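Local coordinates for protein chitinase (Thermococcus chitonophagus, PDB 5XSW) that probably hydrolyses chitin as an endochitinase, the crystallised part of the longer protein holding N-acetylglucosamine units in a cleft among helices, at residues Met181-Lys186 / Phe205-Ala210; Ala211-Gly216 / Ile249-Ser254; Val241-Pro246 / Met278-Asp283; Ile332-Asn337 / Gly373-Val378. All coordinates share one frame; numbering follows the deposited sequence.

Contact 1: residues Met181-Lys186 / Phe205-Ala210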
# COMPACT_ATOMS: atom_id res chain seq x y z
N MET A 181 23.44 -15.89 14.14
CA MET A 181 22.32 -16.17 13.23
C MET A 181 21.76 -17.56 13.48
O MET A 181 22.53 -18.48 13.79
CB MET A 181 22.80 -16.04 11.77
CG MET A 181 23.48 -14.69 11.49
SD MET A 181 22.41 -13.22 11.89
CE MET A 181 21.04 -13.44 10.74
N TRP A 182 20.45 -17.72 13.36
CA TRP A 182 19.82 -19.03 13.51
C TRP A 182 18.55 -19.05 12.68
O TRP A 182 17.95 -18.00 12.37
CB TRP A 182 19.52 -19.39 15.01
CG TRP A 182 18.18 -18.94 15.50
CD1 TRP A 182 17.70 -17.64 15.49
CD2 TRP A 182 17.17 -19.73 16.10
NE1 TRP A 182 16.45 -17.59 16.06
CE2 TRP A 182 16.11 -18.86 16.45
CE3 TRP A 182 17.05 -21.11 16.41
CZ2 TRP A 182 14.93 -19.31 17.05
CZ3 TRP A 182 15.86 -21.56 17.00
CH2 TRP A 182 14.83 -20.66 17.31
N VAL A 183 18.18 -20.25 12.27
CA VAL A 183 17.01 -20.47 11.46
C VAL A 183 15.93 -21.01 12.41
O VAL A 183 16.09 -22.11 12.95
CB VAL A 183 17.31 -21.49 10.34
CG1 VAL A 183 15.99 -21.92 9.68
CG2 VAL A 183 18.33 -20.87 9.28
N PRO A 184 14.83 -20.25 12.63
CA PRO A 184 13.85 -20.71 13.64
C PRO A 184 13.23 -22.09 13.38
O PRO A 184 12.98 -22.82 14.33
CB PRO A 184 12.74 -19.62 13.57
CG PRO A 184 13.53 -18.36 13.18
CD PRO A 184 14.55 -18.87 12.16
N ASN A 185 12.94 -22.43 12.13
CA ASN A 185 12.43 -23.78 11.85
C ASN A 185 12.59 -24.08 10.38
O ASN A 185 12.94 -23.20 9.58
CB ASN A 185 10.96 -23.94 12.26
CG ASN A 185 10.03 -22.97 11.52
OD1 ASN A 185 9.82 -23.09 10.33
ND2 ASN A 185 9.37 -22.06 12.27
N LYS A 186 12.31 -25.33 10.01
CA LYS A 186 12.64 -25.79 8.68
C LYS A 186 11.61 -25.31 7.70
O LYS A 186 11.87 -25.33 6.49
CB LYS A 186 12.70 -27.34 8.69
CG LYS A 186 11.33 -27.96 9.00
CD LYS A 186 11.41 -29.52 8.99
CE LYS A 186 12.16 -30.11 10.15
NZ LYS A 186 11.76 -31.57 10.26
N PHE A 205 20.73 -12.72 2.67
CA PHE A 205 20.24 -11.33 2.67
C PHE A 205 18.87 -11.30 3.44
O PHE A 205 18.65 -10.44 4.27
CB PHE A 205 20.06 -10.80 1.26
CG PHE A 205 19.46 -9.40 1.24
CD1 PHE A 205 20.29 -8.32 1.47
CD2 PHE A 205 18.08 -9.21 1.08
CE1 PHE A 205 19.78 -7.00 1.53
CE2 PHE A 205 17.53 -7.89 1.14
CZ PHE A 205 18.40 -6.80 1.36
N LEU A 206 17.97 -12.23 3.12
CA LEU A 206 16.65 -12.27 3.85
C LEU A 206 16.86 -12.55 5.32
O LEU A 206 16.16 -12.00 6.18
CB LEU A 206 15.69 -13.34 3.26
CG LEU A 206 15.15 -12.95 1.87
CD1 LEU A 206 14.22 -14.00 1.27
CD2 LEU A 206 14.35 -11.59 1.93
N MET A 207 17.88 -13.34 5.64
CA MET A 207 18.22 -13.65 7.05
C MET A 207 18.67 -12.38 7.79
O MET A 207 18.24 -12.07 8.94
CB MET A 207 19.34 -14.71 7.12
CG MET A 207 18.87 -16.13 6.76
SD MET A 207 18.01 -16.98 8.15
CE MET A 207 19.30 -17.16 9.39
N ALA A 208 19.53 -11.64 7.12
CA ALA A 208 20.08 -10.42 7.65
C ALA A 208 18.94 -9.41 7.85
O ALA A 208 18.92 -8.67 8.84
CB ALA A 208 21.12 -9.82 6.67
N LEU A 209 18.04 -9.38 6.87
CA LEU A 209 16.98 -8.39 6.87
C LEU A 209 16.05 -8.69 8.07
O LEU A 209 15.71 -7.79 8.84
CB LEU A 209 16.19 -8.44 5.56
CG LEU A 209 15.02 -7.39 5.49
CD1 LEU A 209 15.49 -5.91 5.67
CD2 LEU A 209 14.29 -7.54 4.16
N ALA A 210 15.68 -9.96 8.27
CA ALA A 210 14.78 -10.28 9.39
C ALA A 210 15.46 -9.98 10.73
O ALA A 210 14.79 -9.64 11.73
CB ALA A 210 14.33 -11.76 9.34
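The side chain of Trp182 sets off away from helix 203-214, while its backbone carbonyl touches Met207. One face of the ring receives Pro184 CA, 3.7 Å above the plane and displaced toward the rim, and Trp239 meets the indole edge-to-face. What reaches the helix is therefore the backbone of Trp182 together with the side chains of its neighbours. Met207 does most of the work from the helix. Its CG lies anti to the carbonyl carbon (chi1 -74°) and its chain is folded again at the two following bonds, which carries CE up to the loop: CE rests 3.4 Å from Trp182 O and 3.8 Å from Val183 CG2. The valine and methionine side chains cross at about a right angle, so methyl meets methyl over a small patch. From the other direction the equally folded Met181 lays its CE against the helix backbone, 3.6 Å from Met207 O, a carbonyl that also accepts a hydrogen bond from Thr217 OG1. Methionine suits both places because its unbranched, flexible and polarisable chain can fold until a methyl lies against a carbonyl oxygen. No hydrogen bond joins the two segments; the contact is van der Waals packing, of methyls on carbonyl oxygens and on one another. Leu192 of helix 186-199 also touches Met207. The loop, with Asn185 as N-cap of that helix, is thus a strand-to-helix connection packed against helix 203-214, within the buried interior.

Contact 2: residues Ala211-Gly216 / Ile249-Ser254. With NAG (2-acetamido-2-deoxy-beta-D-glucopyranose), chain C; NDG (2-acetamido-2-deoxy-alpha-D-glucopyranose), chain B; GOL (glycerol), chain I; PO4 (phosphate ion), chain M.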
# COMPACT_ATOMS: atom_id res chain seq x y z
N ALA A 211 16.79 -10.19 10.80
CA ALA A 211 17.49 -9.98 12.07
C ALA A 211 17.41 -8.47 12.48
O ALA A 211 17.12 -8.11 13.64
CB ALA A 211 18.95 -10.46 11.94
N LYS A 212 17.68 -7.61 11.50
CA LYS A 212 17.61 -6.15 11.72
C LYS A 212 16.18 -5.73 12.05
O LYS A 212 15.95 -4.97 13.02
CB LYS A 212 18.13 -5.39 10.47
CG LYS A 212 17.90 -3.86 10.55
CD LYS A 212 18.62 -3.28 11.79
CE LYS A 212 17.89 -2.04 12.30
NZ LYS A 212 18.42 -1.48 13.55
N GLU A 213 15.22 -6.21 11.27
CA GLU A 213 13.82 -5.73 11.41
C GLU A 213 13.16 -6.14 12.71
O GLU A 213 12.39 -5.36 13.29
CB GLU A 213 12.95 -6.25 10.26
CG GLU A 213 13.30 -5.55 8.91
CD GLU A 213 12.88 -4.09 8.86
OE1 GLU A 213 13.18 -3.47 7.81
OE2 GLU A 213 12.19 -3.59 9.82
N ASN A 214 13.41 -7.39 13.15
CA ASN A 214 12.72 -7.86 14.37
C ASN A 214 13.38 -9.08 14.99
O ASN A 214 12.69 -9.95 15.52
CB ASN A 214 11.24 -8.17 14.00
CG ASN A 214 10.30 -8.40 15.21
OD1 ASN A 214 10.60 -8.04 16.35
ND2 ASN A 214 9.14 -9.04 14.93
N TRP A 215 14.69 -9.15 14.88
CA TRP A 215 15.44 -10.25 15.51
C TRP A 215 14.85 -11.60 15.06
O TRP A 215 14.84 -12.54 15.83
CB TRP A 215 15.35 -10.14 17.07
CG TRP A 215 16.29 -9.16 17.69
CD1 TRP A 215 15.99 -7.83 18.05
CD2 TRP A 215 17.69 -9.34 17.98
NE1 TRP A 215 17.10 -7.26 18.63
CE2 TRP A 215 18.16 -8.14 18.58
CE3 TRP A 215 18.58 -10.42 17.83
CZ2 TRP A 215 19.48 -7.99 19.05
CZ3 TRP A 215 19.91 -10.27 18.31
CH2 TRP A 215 20.35 -9.04 18.87
N GLY A 216 14.34 -11.70 13.83
CA GLY A 216 13.60 -12.92 13.49
C GLY A 216 14.53 -14.13 13.41
O GLY A 216 14.13 -15.26 13.69
N ILE A 249 8.47 -11.04 11.04
CA ILE A 249 9.88 -10.84 11.33
C ILE A 249 10.54 -9.95 10.28
O ILE A 249 11.60 -9.44 10.54
CB ILE A 249 10.63 -12.18 11.40
CG1 ILE A 249 10.49 -12.99 10.10
CG2 ILE A 249 10.06 -13.08 12.59
CD1 ILE A 249 11.44 -14.29 10.10
N PHE A 250 9.92 -9.77 9.13
CA PHE A 250 10.42 -8.81 8.08
C PHE A 250 9.84 -7.41 8.18
O PHE A 250 10.24 -6.52 7.44
CB PHE A 250 10.06 -9.39 6.70
CG PHE A 250 10.80 -10.69 6.43
CD1 PHE A 250 12.18 -10.64 6.14
CD2 PHE A 250 10.14 -11.92 6.57
CE1 PHE A 250 12.91 -11.84 5.90
CE2 PHE A 250 10.85 -13.17 6.35
CZ PHE A 250 12.22 -13.11 6.00
N GLN A 251 8.82 -7.25 9.05
CA GLN A 251 8.16 -5.92 9.29
C GLN A 251 7.62 -5.36 8.01
O GLN A 251 7.82 -4.20 7.67
CB GLN A 251 9.13 -4.93 9.97
CG GLN A 251 9.55 -5.48 11.38
CD GLN A 251 8.42 -5.21 12.43
OE1 GLN A 251 8.23 -4.06 12.83
NE2 GLN A 251 7.64 -6.24 12.80
N VAL A 252 6.94 -6.21 7.27
CA VAL A 252 6.23 -5.76 6.08
C VAL A 252 4.86 -5.16 6.57
O VAL A 252 4.07 -5.89 7.15
CB VAL A 252 5.92 -6.92 5.09
CG1 VAL A 252 5.03 -6.39 3.93
CG2 VAL A 252 7.26 -7.55 4.53
N GLU A 253 4.60 -3.89 6.26
CA GLU A 253 3.32 -3.24 6.65
C GLU A 253 2.19 -3.49 5.69
O GLU A 253 2.41 -3.87 4.53
CB GLU A 253 3.56 -1.72 6.78
CG GLU A 253 4.54 -1.45 7.89
CD GLU A 253 4.73 0.04 8.19
OE1 GLU A 253 3.75 0.80 8.03
OE2 GLU A 253 5.85 0.45 8.56
N SER A 254 0.95 -3.24 6.14
CA SER A 254 -0.14 -3.54 5.26
C SER A 254 -0.20 -2.69 3.98
O SER A 254 -0.70 -3.19 2.99
CB SER A 254 -1.51 -3.48 5.99
OG SER A 254 -1.85 -2.17 6.32
C1 NAG C . 13.15 -2.13 14.11
C2 NAG C . 11.68 -2.13 13.94
C3 NAG C . 11.29 -2.05 12.48
C4 NAG C . 11.96 -0.91 11.76
C5 NAG C . 13.42 -1.02 11.96
C6 NAG C . 14.07 0.17 11.31
C7 NAG C . 10.10 -3.35 15.50
C8 NAG C . 9.56 -4.70 16.05
N2 NAG C . 11.13 -3.36 14.55
O3 NAG C . 9.86 -1.93 12.29
O4 NAG C . 11.78 -1.03 10.34
O5 NAG C . 13.76 -1.00 13.39
O6 NAG C . 15.44 0.00 11.67
O7 NAG C . 9.64 -2.25 15.84
C1 NDG B . 16.53 -1.86 18.26
C2 NDG B . 16.80 -1.14 16.95
C3 NDG B . 15.57 -0.99 16.11
C4 NDG B . 14.78 -2.27 15.92
C5 NDG B . 14.50 -2.92 17.28
C6 NDG B . 13.98 -4.34 17.14
C7 NDG B . 18.67 0.53 16.91
C8 NDG B . 19.23 1.97 17.19
O5 NDG B . 15.72 -3.09 18.04
O3 NDG B . 16.01 -0.51 14.81
O4 NDG B . 13.46 -1.95 15.48
O6 NDG B . 13.58 -4.86 18.41
O7 NDG B . 19.32 -0.32 16.32
N2 NDG B . 17.33 0.18 17.27
O1 NDG B . 15.77 -1.07 19.08
C1 GOL I . 9.49 0.28 6.59
O1 GOL I . 8.80 -0.04 5.41
C2 GOL I . 9.47 -1.00 7.37
O2 GOL I . 8.15 -1.55 7.39
C3 GOL I . 10.60 -1.93 6.95
O3 GOL I . 11.89 -1.39 7.22
P PO4 M . -0.45 1.12 6.70
O1 PO4 M . 0.22 -0.22 6.73
O2 PO4 M . -0.37 1.68 8.08
O3 PO4 M . -1.92 1.03 6.40
O4 PO4 M . 0.31 1.94 5.73
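Glu213 packs on Ile249 and Phe250 by van der Waals contact, its CB 3.5 Å from Ile249 O and its CG against Phe250 O, while its OE2 comes to 3.3 Å from Gln251 CB. Gly216 brings its CA to 3.7 Å from Ile249 CG2; a CB at this glycine would collide with that of the isoleucine, so the missing side chain lets the helix end and the loop come together. The side chains of Asn214 and Gln251 cross at about a right angle, with their amide planes 56° apart, and each is held from outside, Asn214 OD1 by Gln242 N and Gln251 NE2 by Gly248 O. Hydrogen bonds to the sugars come from Lys212, Glu213 and Gln251: NAG O4 gives its proton to Glu213 OE2 (2.6 Å) and NAG O3 to Gln251 OE1 (2.7 Å), while NAG N2 reaches Glu213 O at an angle of 157°. Lys212 NZ extends to NDG O3 (2.9 Å). The bend of Glu213 at chi2 (-70°) helps bring its carboxylate round to the sugar; OE1 meets a glycerol and His374 NE2. With an alanine here, NAG O4 and His374 NE2 would probably lose their carboxylate partner, and a gap is likely to open beside Gln251. Helix end and loop together form one wall of the glycan pocket, to which Arg338 of the second subunit also contributes.

Contact 3: residues Val241-Pro246 / Met278-Asp283. With NAG (2-acetamido-2-deoxy-beta-D-glucopyranose), chain C; PO4 (phosphate ion), chain F.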
# COMPACT_ATOMS: atom_id res chain seq x y z
N VAL A 241 13.00 -11.44 19.50
CA VAL A 241 11.95 -11.20 18.52
C VAL A 241 10.62 -10.74 19.18
O VAL A 241 10.23 -11.23 20.26
CB VAL A 241 11.73 -12.50 17.71
CG1 VAL A 241 11.24 -13.64 18.63
CG2 VAL A 241 10.66 -12.31 16.60
N GLN A 242 9.88 -9.82 18.56
CA GLN A 242 8.48 -9.60 18.98
C GLN A 242 7.67 -10.53 18.14
O GLN A 242 7.27 -10.19 17.00
CB GLN A 242 8.03 -8.13 18.80
CG GLN A 242 8.87 -7.18 19.66
CD GLN A 242 8.63 -5.68 19.39
OE1 GLN A 242 7.58 -5.27 18.87
NE2 GLN A 242 9.58 -4.88 19.76
N ILE A 243 7.40 -11.73 18.65
CA ILE A 243 6.98 -12.82 17.77
C ILE A 243 5.54 -12.69 17.36
O ILE A 243 5.09 -13.30 16.37
CB ILE A 243 7.21 -14.24 18.46
CG1 ILE A 243 7.15 -15.39 17.43
CG2 ILE A 243 6.07 -14.52 19.51
CD1 ILE A 243 8.35 -15.52 16.55
N ASP A 244 4.75 -11.93 18.12
CA ASP A 244 3.35 -11.74 17.74
C ASP A 244 3.08 -10.45 16.94
O ASP A 244 1.94 -10.06 16.72
CB ASP A 244 2.48 -11.73 18.97
CG ASP A 244 2.60 -13.06 19.73
OD1 ASP A 244 2.49 -14.13 19.08
OD2 ASP A 244 2.93 -13.00 20.91
N HIS A 245 4.13 -9.77 16.53
CA HIS A 245 3.93 -8.52 15.76
C HIS A 245 3.20 -8.81 14.45
O HIS A 245 3.58 -9.71 13.71
CB HIS A 245 5.28 -7.87 15.50
CG HIS A 245 5.18 -6.42 15.16
ND1 HIS A 245 4.54 -5.98 14.02
CD2 HIS A 245 5.57 -5.30 15.83
CE1 HIS A 245 4.60 -4.66 13.96
NE2 HIS A 245 5.21 -4.22 15.05
N PRO A 246 2.12 -8.08 14.17
CA PRO A 246 1.34 -8.35 12.95
C PRO A 246 2.18 -8.18 11.68
O PRO A 246 1.82 -8.75 10.66
CB PRO A 246 0.23 -7.25 12.95
CG PRO A 246 0.13 -6.88 14.51
CD PRO A 246 1.56 -6.98 14.98
N MET A 278 1.93 -12.60 7.11
CA MET A 278 3.15 -12.07 7.73
C MET A 278 3.27 -12.48 9.22
O MET A 278 4.38 -12.59 9.75
CB MET A 278 3.21 -10.54 7.68
CG MET A 278 3.10 -9.91 6.23
SD MET A 278 4.31 -10.77 5.13
CE MET A 278 5.71 -10.39 6.03
N LYS A 279 2.15 -12.63 9.91
CA LYS A 279 2.23 -12.77 11.37
C LYS A 279 2.55 -14.22 11.80
O LYS A 279 1.75 -15.13 11.63
CB LYS A 279 0.89 -12.31 12.04
CG LYS A 279 0.96 -12.33 13.63
CD LYS A 279 -0.52 -12.01 14.18
CE LYS A 279 -0.52 -11.97 15.72
NZ LYS A 279 -1.92 -12.24 16.18
N VAL A 280 3.72 -14.42 12.38
CA VAL A 280 4.16 -15.75 12.75
C VAL A 280 3.84 -15.93 14.23
O VAL A 280 3.07 -15.15 14.78
CB VAL A 280 5.67 -15.97 12.49
CG1 VAL A 280 6.00 -15.95 10.94
CG2 VAL A 280 6.50 -14.93 13.23
N SER A 281 4.37 -16.97 14.83
CA SER A 281 4.21 -17.20 16.25
C SER A 281 5.24 -18.22 16.65
O SER A 281 6.01 -18.67 15.83
CB SER A 281 2.80 -17.70 16.58
OG SER A 281 2.61 -19.00 16.07
N LEU A 282 5.26 -18.59 17.91
CA LEU A 282 6.18 -19.62 18.38
C LEU A 282 5.91 -21.01 17.78
O LEU A 282 6.79 -21.86 17.73
CB LEU A 282 6.12 -19.68 19.91
CG LEU A 282 6.67 -18.43 20.59
CD1 LEU A 282 6.46 -18.53 22.12
CD2 LEU A 282 8.16 -18.25 20.29
N ASP A 283 4.69 -21.22 17.28
CA ASP A 283 4.29 -22.49 16.67
C ASP A 283 5.00 -22.62 15.28
O ASP A 283 4.74 -21.82 14.38
CB ASP A 283 2.78 -22.49 16.49
CG ASP A 283 2.22 -23.86 16.06
OD1 ASP A 283 2.97 -24.73 15.59
OD2 ASP A 283 1.00 -24.04 16.16
C1 NAG C . 13.15 -2.13 14.11
C2 NAG C . 11.68 -2.13 13.94
C3 NAG C . 11.29 -2.05 12.48
C4 NAG C . 11.96 -0.91 11.76
C5 NAG C . 13.42 -1.02 11.96
C6 NAG C . 14.07 0.17 11.31
C7 NAG C . 10.10 -3.35 15.50
C8 NAG C . 9.56 -4.70 16.05
N2 NAG C . 11.13 -3.36 14.55
O3 NAG C . 9.86 -1.93 12.29
O4 NAG C . 11.78 -1.03 10.34
O5 NAG C . 13.76 -1.00 13.39
O6 NAG C . 15.44 0.00 11.67
O7 NAG C . 9.64 -2.25 15.84
P PO4 F . 5.73 -10.45 21.53
O1 PO4 F . 4.52 -11.05 22.25
O2 PO4 F . 6.90 -11.52 21.52
O3 PO4 F . 6.25 -9.29 22.33
O4 PO4 F . 5.30 -9.91 20.13
O HOH W 1 4.81 -12.09 13.92
O HOH W 2 1.41 -14.65 16.88
O HOH W 3 3.47 -17.24 19.81
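Ile243 points its CB toward the loop 278-283, and its branches then divide the work. CG2 lies 4.1 Å from Leu282 CG and near a phosphate oxygen. CG1, placed anti to the backbone N (chi1 -164°), presses on the backbone of Ser281, 3.5 Å from its C atom. At the tip, CD1 meets Val280 CG2 at 3.8 Å, the two side chains crossing at about a right angle. A branched aliphatic suits this spot because its two branches can pack on Leu282 and on Ser281 and Val280 at once. Beside it the extended Lys279 runs its methylenes past the turn, CE coming to 3.3 Å from Asp244 O. The backbones make no direct hydrogen bond: Ile243 O and Val280 O, both acceptors, stand 3.2 Å apart. Water does the joining. One molecule donates to Ile243 O and His245 O and accepts from Val280 N (3.0 Å), while a second links Asp244 OD1 to Val280 O. The type I turn from Gln242 to His245 offers the NH groups of Ile243 and Asp244 to the phosphate, probably a crystallisation guest. Aliphatic packing beside water-mediated backbone links suggests that the two loops, the first carrying the pocket residue Gln242, probably rely on bound water to satisfy their facing backbones.

Contact 4: residues Ile332-Asn337 / Gly373-Val378. With NAG (2-acetamido-2-deoxy-beta-D-glucopyranose), chain C.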
# COMPACT_ATOMS: atom_id res chain seq x y z
N ILE A 332 18.63 -1.23 -2.71
CA ILE A 332 17.45 -2.05 -2.49
C ILE A 332 17.10 -2.12 -0.97
O ILE A 332 15.93 -2.00 -0.62
CB ILE A 332 17.63 -3.50 -3.05
CG1 ILE A 332 17.71 -3.55 -4.59
CG2 ILE A 332 16.48 -4.45 -2.61
CD1 ILE A 332 16.59 -2.79 -5.32
N ASP A 333 18.08 -2.32 -0.10
CA ASP A 333 17.79 -2.32 1.33
C ASP A 333 17.30 -0.94 1.81
O ASP A 333 16.39 -0.84 2.63
CB ASP A 333 19.02 -2.68 2.15
CG ASP A 333 18.69 -2.78 3.60
OD1 ASP A 333 17.99 -3.75 3.94
OD2 ASP A 333 19.03 -1.88 4.42
N PHE A 334 17.93 0.13 1.35
CA PHE A 334 17.44 1.46 1.72
C PHE A 334 15.96 1.67 1.32
O PHE A 334 15.17 2.19 2.09
CB PHE A 334 18.36 2.55 1.08
CG PHE A 334 17.90 3.97 1.35
CD1 PHE A 334 18.06 4.54 2.62
CD2 PHE A 334 17.29 4.69 0.36
CE1 PHE A 334 17.64 5.86 2.86
CE2 PHE A 334 16.90 6.00 0.55
CZ PHE A 334 17.06 6.60 1.81
N GLY A 335 15.60 1.26 0.11
CA GLY A 335 14.26 1.38 -0.44
C GLY A 335 13.28 0.51 0.39
O GLY A 335 12.06 0.79 0.48
N TYR A 336 13.79 -0.57 0.93
CA TYR A 336 12.92 -1.48 1.73
C TYR A 336 12.53 -0.79 3.00
O TYR A 336 11.35 -0.81 3.41
CB TYR A 336 13.63 -2.78 2.07
CG TYR A 336 12.69 -3.75 2.82
CD1 TYR A 336 11.87 -4.62 2.12
CD2 TYR A 336 12.69 -3.79 4.20
CE1 TYR A 336 11.04 -5.54 2.78
CE2 TYR A 336 11.86 -4.69 4.90
CZ TYR A 336 11.04 -5.54 4.18
OH TYR A 336 10.23 -6.42 4.86
N ASN A 337 13.50 -0.15 3.61
CA ASN A 337 13.25 0.55 4.89
C ASN A 337 12.60 1.96 4.71
O ASN A 337 11.68 2.31 5.45
CB ASN A 337 14.55 0.69 5.65
CG ASN A 337 14.39 1.45 6.99
OD1 ASN A 337 15.06 2.44 7.20
ND2 ASN A 337 13.49 0.97 7.88
N GLY A 373 20.46 2.44 11.60
CA GLY A 373 21.64 1.84 10.95
C GLY A 373 21.25 0.65 10.07
O GLY A 373 22.04 -0.29 9.88
N HIS A 374 20.06 0.75 9.45
CA HIS A 374 19.47 -0.36 8.72
C HIS A 374 20.40 -0.88 7.61
O HIS A 374 20.69 -2.07 7.55
CB HIS A 374 18.11 0.08 8.09
CG HIS A 374 17.24 -1.07 7.66
ND1 HIS A 374 17.51 -1.81 6.52
CD2 HIS A 374 16.09 -1.56 8.19
CE1 HIS A 374 16.54 -2.70 6.34
NE2 HIS A 374 15.68 -2.59 7.35
N VAL A 375 20.86 0.01 6.72
CA VAL A 375 21.66 -0.42 5.56
C VAL A 375 23.04 -1.03 5.98
O VAL A 375 23.34 -2.16 5.60
CB VAL A 375 21.87 0.75 4.53
CG1 VAL A 375 22.93 0.38 3.43
CG2 VAL A 375 20.53 1.03 3.86
N PRO A 376 23.85 -0.31 6.78
CA PRO A 376 25.12 -0.96 7.16
C PRO A 376 24.91 -2.27 7.96
O PRO A 376 25.72 -3.18 7.84
CB PRO A 376 25.82 0.10 8.05
CG PRO A 376 24.68 1.02 8.55
CD PRO A 376 23.74 1.07 7.33
N THR A 377 23.90 -2.35 8.80
CA THR A 377 23.66 -3.61 9.53
C THR A 377 23.37 -4.77 8.57
O THR A 377 23.96 -5.84 8.69
CB THR A 377 22.47 -3.46 10.52
OG1 THR A 377 22.75 -2.40 11.45
CG2 THR A 377 22.21 -4.78 11.33
N VAL A 378 22.42 -4.56 7.66
CA VAL A 378 21.95 -5.65 6.82
C VAL A 378 23.09 -6.07 5.87
O VAL A 378 23.35 -7.26 5.62
CB VAL A 378 20.69 -5.22 6.02
CG1 VAL A 378 20.36 -6.23 4.92
CG2 VAL A 378 19.44 -5.11 7.02
C1 NAG C . 13.15 -2.13 14.11
C2 NAG C . 11.68 -2.13 13.94
C3 NAG C . 11.29 -2.05 12.48
C4 NAG C . 11.96 -0.91 11.76
C5 NAG C . 13.42 -1.02 11.96
C6 NAG C . 14.07 0.17 11.31
C7 NAG C . 10.10 -3.35 15.50
C8 NAG C . 9.56 -4.70 16.05
N2 NAG C . 11.13 -3.36 14.55
O3 NAG C . 9.86 -1.93 12.29
O4 NAG C . 11.78 -1.03 10.34
O5 NAG C . 13.76 -1.00 13.39
O6 NAG C . 15.44 0.00 11.67
O7 NAG C . 9.64 -2.25 15.84
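Where Asp333 meets His374, the axes of the segments 332-337 and 374-378 approach to 9.3 Å, with N-to-C directions 129° apart. The bond at their crossing runs from His374 ND1 to Asp333 OD2, 2.6 Å long with an angle of 149°. The oxygen is met on its syn side and lies near the plane of the imidazole, the carboxylate being turned moderately from the ring. With CG anti to the backbone N, Asp333 stretches out from its helix to reach the histidine. Its other oxygen rests against a methyl, Val378 CG1 standing 3.6 Å from OD1. Asn337 covers a face of the imidazole: its CB sits 3.7 Å above the centroid in a CH-pi contact, and its amide lies stacked at 14° to the ring. The amide's oxygen is taken by Phe371 N. Val375 packs CG2 3.3 Å from Asp333 OD2 and at the edge of the Phe334 ring, a compact beta-branched residue that fits between the aspartate and the phenylalanine. Histidine suits the crossing because its two ring nitrogens can face two carboxylates, Asp333 and Glu213. A leucine in its place would probably leave Asp333 without ND1 and Glu213 without NE2, and let the Glu213 side chain turn. Asn337 and His374 belong to the glycan pocket, where the ring edge of His374 faces NAG O6. Around the pair, Leu209 and Phe205 of helix 203-214 pack against His374, Asp333 and Val378, Tyr336 leans on helix 288-311, and Trp363 of helix 362-365 touches Val375.

In the fold
Contacts 1, 2 and 4 are buried, whereas contact 3 is partly exposed and correspondingly wet, with waters between its loops. Helix 203-214 serves both contact 1 and contact 2: its earlier turns take apolar, largely methionine packing, and its last turn both packs on the loop and binds sugar. Contacts 2 and 4 meet through Glu213 with His374 and through Phe250 O with Tyr336 OH, so the acid that holds the sugar is backed by the aspartate-histidine pair. Contact 3 joins contact 2 through Asn214 and Gln242. Along the chain these two alternate, tying their loops together. Contacts 2, 3 and 4 all border the NAG, and contact 1 lies farther from it.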